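Local coordinates for 5-formyltetrahydrofolate cyclo-ligase family protein (Bacillus anthracis, PDB 2JCB) that probably catalyses the ATP-dependent, magnesium-assisted cyclisation of 5-formyltetrahydrofolate to 5,10-methenyltetrahydrofolate, a step of folate metabolism, at residues E37-S42 with I188-T193; I55-S60 with V81-C86; M93-I98 with G149-Y154. All blocks are in the same frame, centred on the assembly; numbering follows the deposited sequence.

Contact 1 (E37-S42 with I188-T193); sequences EQIVFS and ITEKGT
I39 and I188 meet through their branch methyls, CG2 to CG2 at 4.3 Å, while the methylene of I39 presses on main chain: its CG1 lies 3.6 Å from the N of E190 and close to the C of T189, so the residue covers the peptide joining them. I188 CG2 is shared with the next turn of the helix, lying 3.5 Å from S42 OG as well as near the carbonyl O of I39. Q38 adds a polar edge to this apolar contact. Its extended chain brings OE1 to 3.6 Å from E190 CB, with the amide plane turned 41° from the carboxylate. E190 itself is folded over at CG (chi2 -84°), and its OE2 turns to the hydroxyl of S168.

A water supplies the polar bridge, hydrogen-bonded to T189 O at 3.0 Å and to S42 OG at an unusually short 2.5 Å. With OG trans to the backbone N (chi1 178°), the hydroxyl lies toward I188 and the water. Within 188-193 the chain reverses tightly: T189 N bonds to G192 O at 2.9 Å, and T189 OG1 accepts K191 N in an ST turn.

The helix 29-44 thus packs on the hairpin between the antiparallel strands 186-189 and 192-195, at one margin of the main sheet; I188 also touches L163 and L165 of strand 161-165, and I39 touches L165.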
loop_
_atom_site.group_PDB
_atom_site.type_symbol
_atom_site.label_atom_id
_atom_site.label_comp_id
_atom_site.label_asym_id
_atom_site.label_seq_id
_atom_site.Cartn_x
_atom_site.Cartn_y
_atom_site.Cartn_z
ATOM N N GLU A 37 -6.510 -2.740 13.606
ATOM C CA GLU A 37 -7.286 -3.969 13.869
ATOM C C GLU A 37 -8.626 -3.970 13.106
ATOM O O GLU A 37 -8.982 -4.993 12.482
ATOM C CB GLU A 37 -7.539 -4.102 15.379
ATOM C CG GLU A 37 -6.431 -4.910 16.046
ATOM C CD GLU A 37 -6.278 -4.737 17.599
ATOM O OE1 GLU A 37 -7.201 -4.199 18.295
ATOM O OE2 GLU A 37 -5.199 -5.174 18.108
ATOM N N GLN A 38 -9.350 -2.845 13.191
ATOM C CA GLN A 38 -10.673 -2.721 12.525
ATOM C C GLN A 38 -10.540 -2.838 11.014
ATOM O O GLN A 38 -11.339 -3.509 10.354
ATOM C CB GLN A 38 -11.369 -1.412 12.902
ATOM C CG GLN A 38 -11.768 -1.440 14.350
ATOM C CD GLN A 38 -12.409 -0.148 14.827
ATOM O OE1 GLN A 38 -12.563 0.800 14.063
ATOM N NE2 GLN A 38 -12.774 -0.106 16.121
ATOM N N ILE A 39 -9.504 -2.196 10.454
ATOM C CA ILE A 39 -9.356 -2.064 9.023
ATOM C C ILE A 39 -9.064 -3.448 8.502
ATOM O O ILE A 39 -9.679 -3.865 7.493
ATOM C CB ILE A 39 -8.262 -1.111 8.679
ATOM C CG1 ILE A 39 -8.789 0.329 8.918
ATOM C CG2 ILE A 39 -7.795 -1.276 7.265
ATOM C CD1 ILE A 39 -7.698 1.430 9.006
ATOM N N VAL A 40 -8.146 -4.160 9.167
ATOM C CA VAL A 40 -7.767 -5.499 8.702
ATOM C C VAL A 40 -8.875 -6.519 8.879
ATOM O O VAL A 40 -9.063 -7.357 8.006
ATOM C CB VAL A 40 -6.362 -6.028 9.202
ATOM C CG1 VAL A 40 -5.267 -5.007 8.726
ATOM C CG2 VAL A 40 -6.344 -6.371 10.680
ATOM N N PHE A 41 -9.663 -6.376 9.932
ATOM C CA PHE A 41 -10.799 -7.293 10.126
ATOM C C PHE A 41 -11.688 -7.128 8.861
ATOM O O PHE A 41 -12.156 -8.136 8.307
ATOM C CB PHE A 41 -11.553 -6.930 11.415
ATOM C CG PHE A 41 -12.849 -7.656 11.596
ATOM C CD1 PHE A 41 -12.887 -8.813 12.348
ATOM C CD2 PHE A 41 -14.033 -7.173 11.025
ATOM C CE1 PHE A 41 -14.076 -9.519 12.534
ATOM C CE2 PHE A 41 -15.236 -7.860 11.220
ATOM C CZ PHE A 41 -15.246 -9.031 11.965
ATOM N N SER A 42 -11.890 -5.908 8.393
ATOM C CA SER A 42 -12.769 -5.647 7.236
ATOM C C SER A 42 -12.123 -6.210 5.948
ATOM O O SER A 42 -12.794 -6.861 5.130
ATOM C CB SER A 42 -12.992 -4.158 7.112
ATOM O OG SER A 42 -13.816 -3.815 5.978
ATOM N N ILE A 188 -10.316 0.539 1.891
ATOM C CA ILE A 188 -10.940 0.092 3.139
ATOM C C ILE A 188 -10.458 1.015 4.265
ATOM O O ILE A 188 -9.233 1.110 4.488
ATOM C CB ILE A 188 -10.538 -1.335 3.445
ATOM C CG1 ILE A 188 -10.884 -2.269 2.262
ATOM C CG2 ILE A 188 -11.229 -1.804 4.709
ATOM C CD1 ILE A 188 -10.340 -3.588 2.448
ATOM N N THR A 189 -11.390 1.647 4.976
ATOM C CA THR A 189 -11.095 2.458 6.158
ATOM C C THR A 189 -11.795 1.808 7.329
ATOM O O THR A 189 -12.453 0.740 7.176
ATOM C CB THR A 189 -11.583 3.927 6.025
ATOM O OG1 THR A 189 -13.015 3.960 6.122
ATOM C CG2 THR A 189 -11.111 4.586 4.695
ATOM N N GLU A 190 -11.733 2.445 8.501
ATOM C CA GLU A 190 -12.388 1.827 9.649
ATOM C C GLU A 190 -13.916 2.065 9.579
ATOM O O GLU A 190 -14.657 1.532 10.406
ATOM C CB GLU A 190 -11.820 2.385 10.969
ATOM C CG GLU A 190 -12.198 3.868 11.253
ATOM C CD GLU A 190 -11.300 4.912 10.574
ATOM O OE1 GLU A 190 -10.567 4.650 9.609
ATOM O OE2 GLU A 190 -11.373 6.050 11.024
ATOM N N LYS A 191 -14.347 2.926 8.671
ATOM C CA LYS A 191 -15.744 3.317 8.527
ATOM C C LYS A 191 -16.448 2.589 7.357
ATOM O O LYS A 191 -17.669 2.711 7.235
ATOM C CB LYS A 191 -15.826 4.838 8.237
ATOM C CG LYS A 191 -15.471 5.817 9.350
ATOM C CD LYS A 191 -15.663 7.215 8.826
ATOM C CE LYS A 191 -15.199 8.190 9.837
ATOM N NZ LYS A 191 -15.756 9.534 9.523
ATOM N N GLY A 192 -15.701 1.865 6.521
ATOM C CA GLY A 192 -16.323 1.173 5.366
ATOM C C GLY A 192 -15.384 1.075 4.194
ATOM O O GLY A 192 -14.158 0.967 4.356
ATOM N N THR A 193 -15.963 1.120 2.992
ATOM C CA THR A 193 -15.171 0.923 1.773
ATOM C C THR A 193 -15.616 1.949 0.752
ATOM O O THR A 193 -16.769 2.366 0.733
ATOM C CB THR A 193 -15.322 -0.472 1.160
ATOM O OG1 THR A 193 -16.691 -0.684 0.718
ATOM C CG2 THR A 193 -14.895 -1.574 2.126
HETATM O O HOH W 1 -14.429 -1.425 6.404
#

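Contact 2 (I55-S60 with V81-C86); sequences IGITLS and VVVPKC
I57 sets its CG2 methyl against two valines of the neighbouring strand, 4.0 Å from V81 CG1 and 4.0 Å from V83 CG1, its side chain slanting across both. With CG1 trans to the backbone N (chi1 -169°), the longer branch of I57 leads away from this strand, and the residue also touches I71 of helix 68-76. V82 points to the face of the sheet opposite that of I55 and V81. There its CG2 lies 3.6 Å from G56 CA, and F95 of strand 92-98 packs on the same valine. Farther along, T58 CG2 and P84 CG meet at 4.0 Å, methyl to ring carbon, and both residues also touch Y151 of helix 150-154.

The backbones beneath are paired in parallel, I55 with V81 and G56 with V82. V82 N donates to I55 O at 2.9 Å in a nearly straight bond (168°), and V82 O receives I57 N at 2.9 Å, almost in line with its C=O. Strands 54-56 and 80-87 are linked through helix 68-76, as in a beta-alpha-beta crossover.

Hydrogen bonding between these two segments ends with I57 N to V82 O. Continued, the parallel pattern would bring the N of residue 84 to I57 O, but a proline nitrogen has no hydrogen to give. The carbonyl instead faces P84 CD at 3.2 Å and the CA-H of V83, weak contacts at most. The pyrrolidine ring of P84, with no N-H, is consistent with the pairing ending here, just where 55-60 leaves the sheet.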
loop_
_atom_site.group_PDB
_atom_site.type_symbol
_atom_site.label_atom_id
_atom_site.label_comp_id
_atom_site.label_asym_id
_atom_site.label_seq_id
_atom_site.Cartn_x
_atom_site.Cartn_y
_atom_site.Cartn_z
ATOM N N ILE A 55 -0.844 -12.656 -2.805
ATOM C CA ILE A 55 -1.112 -11.309 -2.437
ATOM C C ILE A 55 0.233 -10.562 -2.385
ATOM O O ILE A 55 1.180 -11.079 -1.791
ATOM C CB ILE A 55 -1.837 -11.227 -1.089
ATOM C CG1 ILE A 55 -3.229 -11.895 -1.220
ATOM C CG2 ILE A 55 -1.950 -9.770 -0.746
ATOM C CD1 ILE A 55 -3.927 -12.139 0.026
ATOM N N GLY A 56 0.232 -9.350 -2.935
ATOM C CA GLY A 56 1.369 -8.389 -2.939
ATOM C C GLY A 56 1.050 -7.353 -1.846
ATOM O O GLY A 56 -0.083 -6.822 -1.774
ATOM N N ILE A 57 2.043 -7.062 -0.998
ATOM C CA ILE A 57 1.811 -6.124 0.118
ATOM C C ILE A 57 3.147 -5.467 0.483
ATOM O O ILE A 57 4.203 -5.946 0.086
ATOM C CB ILE A 57 1.247 -6.871 1.351
ATOM C CG1 ILE A 57 0.736 -5.933 2.453
ATOM C CG2 ILE A 57 2.209 -8.066 1.853
ATOM C CD1 ILE A 57 -0.203 -6.646 3.410
ATOM N N THR A 58 3.050 -4.372 1.214
ATOM C CA THR A 58 4.273 -3.655 1.727
ATOM C C THR A 58 4.404 -3.937 3.233
ATOM O O THR A 58 3.454 -4.406 3.893
ATOM C CB THR A 58 4.265 -2.149 1.458
ATOM O OG1 THR A 58 3.167 -1.538 2.155
ATOM C CG2 THR A 58 4.235 -1.917 -0.049
ATOM N N LEU A 59 5.608 -3.709 3.776
ATOM C CA LEU A 59 5.854 -3.846 5.198
ATOM C C LEU A 59 5.663 -2.441 5.783
ATOM O O LEU A 59 6.365 -1.503 5.419
ATOM C CB LEU A 59 7.298 -4.339 5.443
ATOM C CG LEU A 59 7.468 -5.734 4.791
ATOM C CD1 LEU A 59 8.879 -6.040 4.351
ATOM C CD2 LEU A 59 6.869 -6.802 5.651
ATOM N N SER A 60 4.671 -2.285 6.630
ATOM C CA SER A 60 4.320 -0.961 7.119
ATOM C C SER A 60 5.400 -0.381 8.073
ATOM O O SER A 60 6.106 -1.115 8.773
ATOM C CB SER A 60 2.988 -1.041 7.843
ATOM O OG SER A 60 3.011 -2.088 8.768
ATOM N N VAL A 81 2.757 -14.900 -0.255
ATOM C CA VAL A 81 2.925 -13.488 0.063
ATOM C C VAL A 81 4.158 -12.958 -0.677
ATOM O O VAL A 81 5.229 -13.560 -0.618
ATOM C CB VAL A 81 3.132 -13.268 1.588
ATOM C CG1 VAL A 81 3.503 -11.854 1.858
ATOM C CG2 VAL A 81 1.855 -13.544 2.378
ATOM N N VAL A 82 3.959 -11.858 -1.392
ATOM C CA VAL A 82 5.062 -11.147 -2.115
ATOM C C VAL A 82 5.185 -9.693 -1.656
ATOM O O VAL A 82 4.189 -8.965 -1.535
ATOM C CB VAL A 82 5.026 -11.300 -3.673
ATOM C CG1 VAL A 82 5.026 -12.760 -4.063
ATOM C CG2 VAL A 82 3.835 -10.579 -4.282
ATOM N N VAL A 83 6.433 -9.249 -1.452
ATOM C CA VAL A 83 6.724 -7.885 -0.971
ATOM C C VAL A 83 7.777 -7.238 -1.912
ATOM O O VAL A 83 8.582 -7.971 -2.517
ATOM C CB VAL A 83 7.282 -7.964 0.470
ATOM C CG1 VAL A 83 6.170 -8.435 1.430
ATOM C CG2 VAL A 83 8.442 -9.017 0.553
ATOM N N PRO A 84 7.734 -5.906 -2.061
ATOM C CA PRO A 84 8.598 -5.315 -3.088
ATOM C C PRO A 84 10.023 -5.005 -2.644
ATOM O O PRO A 84 10.262 -4.573 -1.524
ATOM C CB PRO A 84 7.881 -4.005 -3.436
ATOM C CG PRO A 84 7.173 -3.626 -2.174
ATOM C CD PRO A 84 6.870 -4.884 -1.414
ATOM N N LYS A 85 10.941 -5.188 -3.586
ATOM C CA LYS A 85 12.272 -4.604 -3.520
ATOM C C LYS A 85 12.318 -3.487 -4.574
ATOM O O LYS A 85 12.156 -3.735 -5.776
ATOM C CB LYS A 85 13.366 -5.653 -3.765
ATOM C CG LYS A 85 14.786 -5.045 -3.697
ATOM C CD LYS A 85 15.884 -6.085 -3.523
ATOM C CE LYS A 85 17.295 -5.421 -3.438
ATOM N NZ LYS A 85 17.528 -4.534 -2.220
ATOM N N CYS A 86 12.595 -2.271 -4.124
ATOM C CA CYS A 86 12.614 -1.127 -5.018
ATOM C C CYS A 86 13.982 -0.915 -5.615
ATOM O O CYS A 86 15.009 -1.030 -4.933
ATOM C CB CYS A 86 12.155 0.142 -4.295
ATOM S SG CYS A 86 10.485 0.061 -3.696
#

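Contact 3 (M93-I98 with G149-Y154); sequences MSFRQI and GYYDRY. With MG (magnesium ion), chain E; ADP (adenosine-5'-diphosphate), chain C; PO4 (phosphate ion), chain D.
Y151 N donates at 2.8 Å, in a nearly straight bond, to O1 of a phosphate ion probably taken up from the crystallisation liquor; Y150 N holds its O4 at 2.9 Å. Both donors belong to the first turn of helix 150-154, whose N-terminal end would favour an anion, and R143 and Y146 N bond the same ion. On the side toward strand 92-98, the Y151 ring receives M93. The methyl CE stands over the ring centre, 3.4 Å from the centroid and 5° off the normal, a CH-pi contact. The bend at the end of the methionine (chi3 -70°) brings CE there, and also to 3.5 Å from Y154 CB. SD lies obliquely to the Y150 and Y151 rings, as a Met-aromatic contact, while M93 CG touches Y150 CD1.

F95 touches both Y151 and Y154. Its CZ meets the hydroxyl of Y151 near the plane of the phenylalanine ring, 3.5 Å from Y151 OH. F95 CE2 lies over one face of the Y154 ring, offset toward its rim, 3.5 Å from Y154 CZ, the two planes obliquely inclined by 51°. The strand and helix run almost perpendicular to each other.

G149, D152 and R153 of the same segment meet the nucleotide and its metal. D152 OD2 binds magnesium at 1.9 Å; ADP O3B and O1A, two waters and D181 are also part of the metal site. R153 spreads its guanidinium over the adenine near C4, and G149 N donates to ADP O1B. This is a nucleotide-binding site in which a glycine-rich loop, including G145 and G147, leads into a short helix carrying a metal ligand, while its tyrosines pack on M93 and F95 of the sheet.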
loop_
_atom_site.group_PDB
_atom_site.type_symbol
_atom_site.label_atom_id
_atom_site.label_comp_id
_atom_site.label_asym_id
_atom_site.label_seq_id
_atom_site.Cartn_x
_atom_site.Cartn_y
_atom_site.Cartn_z
ATOM N N MET A 93 9.841 -1.993 -9.204
ATOM C CA MET A 93 9.694 -2.877 -8.048
ATOM C C MET A 93 9.733 -4.340 -8.452
ATOM O O MET A 93 9.132 -4.742 -9.452
ATOM C CB MET A 93 8.377 -2.595 -7.329
ATOM C CG MET A 93 8.316 -1.240 -6.667
ATOM S SD MET A 93 6.879 -1.034 -5.608
ATOM C CE MET A 93 5.502 -0.962 -6.799
ATOM N N SER A 94 10.440 -5.133 -7.671
ATOM C CA SER A 94 10.493 -6.560 -7.878
ATOM C C SER A 94 9.716 -7.153 -6.722
ATOM O O SER A 94 10.209 -7.183 -5.583
ATOM C CB SER A 94 11.931 -7.045 -7.820
ATOM O OG SER A 94 12.029 -8.459 -7.919
ATOM N N PHE A 95 8.517 -7.659 -6.991
ATOM C CA PHE A 95 7.819 -8.334 -5.902
ATOM C C PHE A 95 8.392 -9.735 -5.702
ATOM O O PHE A 95 8.513 -10.497 -6.647
ATOM C CB PHE A 95 6.328 -8.357 -6.158
ATOM C CG PHE A 95 5.713 -7.036 -5.911
ATOM C CD1 PHE A 95 5.163 -6.782 -4.663
ATOM C CD2 PHE A 95 5.705 -6.052 -6.888
ATOM C CE1 PHE A 95 4.592 -5.495 -4.355
ATOM C CE2 PHE A 95 5.147 -4.762 -6.623
ATOM C CZ PHE A 95 4.603 -4.483 -5.348
ATOM N N ARG A 96 8.778 -10.037 -4.468
ATOM C CA ARG A 96 9.437 -11.307 -4.214
ATOM C C ARG A 96 8.791 -12.041 -3.085
ATOM O O ARG A 96 8.403 -11.447 -2.095
ATOM C CB ARG A 96 10.948 -11.112 -3.914
ATOM C CG ARG A 96 11.658 -10.110 -4.865
ATOM C CD ARG A 96 13.126 -10.024 -4.468
ATOM N NE ARG A 96 13.856 -11.195 -4.942
ATOM C CZ ARG A 96 14.392 -11.293 -6.143
ATOM N NH1 ARG A 96 14.276 -10.292 -7.018
ATOM N NH2 ARG A 96 15.034 -12.382 -6.466
ATOM N N GLN A 97 8.677 -13.349 -3.238
ATOM C CA GLN A 97 7.983 -14.142 -2.231
ATOM C C GLN A 97 8.768 -14.272 -0.924
ATOM O O GLN A 97 9.985 -14.562 -0.933
ATOM C CB GLN A 97 7.646 -15.530 -2.775
ATOM C CG GLN A 97 7.045 -16.420 -1.721
ATOM C CD GLN A 97 6.702 -17.824 -2.200
ATOM O OE1 GLN A 97 7.223 -18.299 -3.198
ATOM N NE2 GLN A 97 5.795 -18.480 -1.480
ATOM N N ILE A 98 8.039 -14.131 0.167
ATOM C CA ILE A 98 8.571 -14.369 1.530
ATOM C C ILE A 98 7.687 -15.375 2.231
ATOM O O ILE A 98 6.452 -15.245 2.190
ATOM C CB ILE A 98 8.748 -13.051 2.388
ATOM C CG1 ILE A 98 7.467 -12.194 2.563
ATOM C CG2 ILE A 98 9.921 -12.211 1.811
ATOM C CD1 ILE A 98 7.492 -11.163 3.798
ATOM N N GLY A 149 6.791 7.633 -6.867
ATOM C CA GLY A 149 6.042 7.262 -8.048
ATOM C C GLY A 149 6.221 5.801 -8.401
ATOM O O GLY A 149 6.043 5.413 -9.541
ATOM N N TYR A 150 6.600 4.990 -7.431
ATOM C CA TYR A 150 6.757 3.550 -7.685
ATOM C C TYR A 150 5.470 2.829 -8.125
ATOM O O TYR A 150 5.469 2.076 -9.111
ATOM C CB TYR A 150 7.298 2.808 -6.448
ATOM C CG TYR A 150 8.781 3.000 -6.246
ATOM C CD1 TYR A 150 9.711 2.236 -6.960
ATOM C CD2 TYR A 150 9.240 3.910 -5.292
ATOM C CE1 TYR A 150 11.060 2.358 -6.730
ATOM C CE2 TYR A 150 10.607 4.081 -5.080
ATOM C CZ TYR A 150 11.508 3.283 -5.793
ATOM O OH TYR A 150 12.851 3.437 -5.594
ATOM N N TYR A 151 4.396 3.038 -7.387
ATOM C CA TYR A 151 3.141 2.367 -7.744
ATOM C C TYR A 151 2.522 2.929 -9.006
ATOM O O TYR A 151 1.962 2.170 -9.790
ATOM C CB TYR A 151 2.148 2.291 -6.577
ATOM C CG TYR A 151 2.528 1.166 -5.617
ATOM C CD1 TYR A 151 3.533 1.344 -4.658
ATOM C CD2 TYR A 151 1.974 -0.119 -5.753
ATOM C CE1 TYR A 151 3.912 0.257 -3.805
ATOM C CE2 TYR A 151 2.331 -1.202 -4.907
ATOM C CZ TYR A 151 3.310 -0.981 -3.941
ATOM O OH TYR A 151 3.677 -1.983 -3.123
ATOM N N ASP A 152 2.676 4.249 -9.238
ATOM C CA ASP A 152 2.192 4.833 -10.463
ATOM C C ASP A 152 2.800 4.098 -11.675
ATOM O O ASP A 152 2.090 3.824 -12.630
ATOM C CB ASP A 152 2.516 6.327 -10.509
ATOM C CG ASP A 152 1.539 7.159 -9.686
ATOM O OD1 ASP A 152 0.417 6.675 -9.364
ATOM O OD2 ASP A 152 1.868 8.307 -9.342
ATOM N N ARG A 153 4.102 3.748 -11.597
ATOM C CA ARG A 153 4.791 3.092 -12.694
ATOM C C ARG A 153 4.378 1.628 -12.770
ATOM O O ARG A 153 4.124 1.090 -13.841
ATOM C CB ARG A 153 6.303 3.219 -12.513
ATOM C CG ARG A 153 6.814 4.628 -12.682
ATOM C CD ARG A 153 8.314 4.626 -12.458
ATOM N NE ARG A 153 9.001 5.859 -12.818
ATOM C CZ ARG A 153 9.003 6.945 -12.053
ATOM N NH1 ARG A 153 9.716 7.999 -12.421
ATOM N NH2 ARG A 153 8.297 6.955 -10.914
ATOM N N TYR A 154 4.361 0.981 -11.615
ATOM C CA TYR A 154 4.046 -0.445 -11.519
ATOM C C TYR A 154 2.615 -0.750 -11.977
ATOM O O TYR A 154 2.391 -1.702 -12.711
ATOM C CB TYR A 154 4.204 -0.916 -10.081
ATOM C CG TYR A 154 3.887 -2.367 -9.910
ATOM C CD1 TYR A 154 4.829 -3.340 -10.240
ATOM C CD2 TYR A 154 2.652 -2.785 -9.419
ATOM C CE1 TYR A 154 4.568 -4.660 -10.101
ATOM C CE2 TYR A 154 2.360 -4.150 -9.282
ATOM C CZ TYR A 154 3.332 -5.078 -9.622
ATOM O OH TYR A 154 3.114 -6.417 -9.469
HETATM MG MG MG E . 1.414 9.715 -8.116
HETATM P PB ADP C . 3.475 9.612 -5.655
HETATM O O1B ADP C . 4.432 8.656 -4.948
HETATM O O2B ADP C . 2.671 10.388 -4.679
HETATM O O3B ADP C . 2.739 8.813 -6.709
HETATM P PA ADP C . 4.218 11.434 -7.816
HETATM O O1A ADP C . 2.856 11.195 -8.412
HETATM O O2A ADP C . 4.623 12.815 -7.682
HETATM O O3A ADP C . 4.418 10.674 -6.396
HETATM O "O5'" ADP C . 5.301 10.765 -8.813
HETATM C "C5'" ADP C . 6.681 11.060 -8.508
HETATM C "C4'" ADP C . 7.516 11.126 -9.763
HETATM O "O4'" ADP C . 7.317 9.919 -10.481
HETATM C "C3'" ADP C . 7.039 12.281 -10.637
HETATM O "O3'" ADP C . 8.159 13.110 -10.874
HETATM C "C2'" ADP C . 6.529 11.620 -11.902
HETATM O "O2'" ADP C . 7.029 12.244 -13.049
HETATM C "C1'" ADP C . 7.091 10.210 -11.859
HETATM N N9 ADP C . 6.221 9.187 -12.496
HETATM C C8 ADP C . 5.099 8.664 -11.968
HETATM N N7 ADP C . 4.579 7.727 -12.797
HETATM C C5 ADP C . 5.355 7.631 -13.878
HETATM C C6 ADP C . 5.366 6.804 -15.114
HETATM N N6 ADP C . 4.397 5.899 -15.359
HETATM N N1 ADP C . 6.390 6.954 -15.956
HETATM C C2 ADP C . 7.363 7.862 -15.739
HETATM N N3 ADP C . 7.424 8.625 -14.630
HETATM C C4 ADP C . 6.474 8.556 -13.661
HETATM P P PO4 D . 4.931 5.221 -4.107
HETATM O O1 PO4 D . 4.150 4.668 -5.118
HETATM O O2 PO4 D . 4.481 6.557 -3.581
HETATM O O3 PO4 D . 4.966 4.269 -2.875
HETATM O O4 PO4 D . 6.354 5.508 -4.573
HETATM O O HOH W 2 -0.259 8.547 -7.549
HETATM O O HOH W 3 0.683 11.176 -6.530
#

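Overall arrangement
From the N terminus, helix 29-44 opens contact 1, which closes only near the C terminus at 188-193 and so encloses nearly the whole sheet. Inside that span, contact 2 closes a short loop through helix 68-76, joining the parallel strands 54-56 and 80-87. Contact 3 then opens on the next strand, 92-98, and closes at helix 150-154 beside the ADP; contacts 2 and 3 lie in series. They touch directly, for strands 80-87 and 92-98 are antiparallel neighbours, and their centres are about 8 Å apart. Contact 1 lies across the chain's centre from contact 3, its centre about 24 Å away, yet all three reach the same mixed sheet.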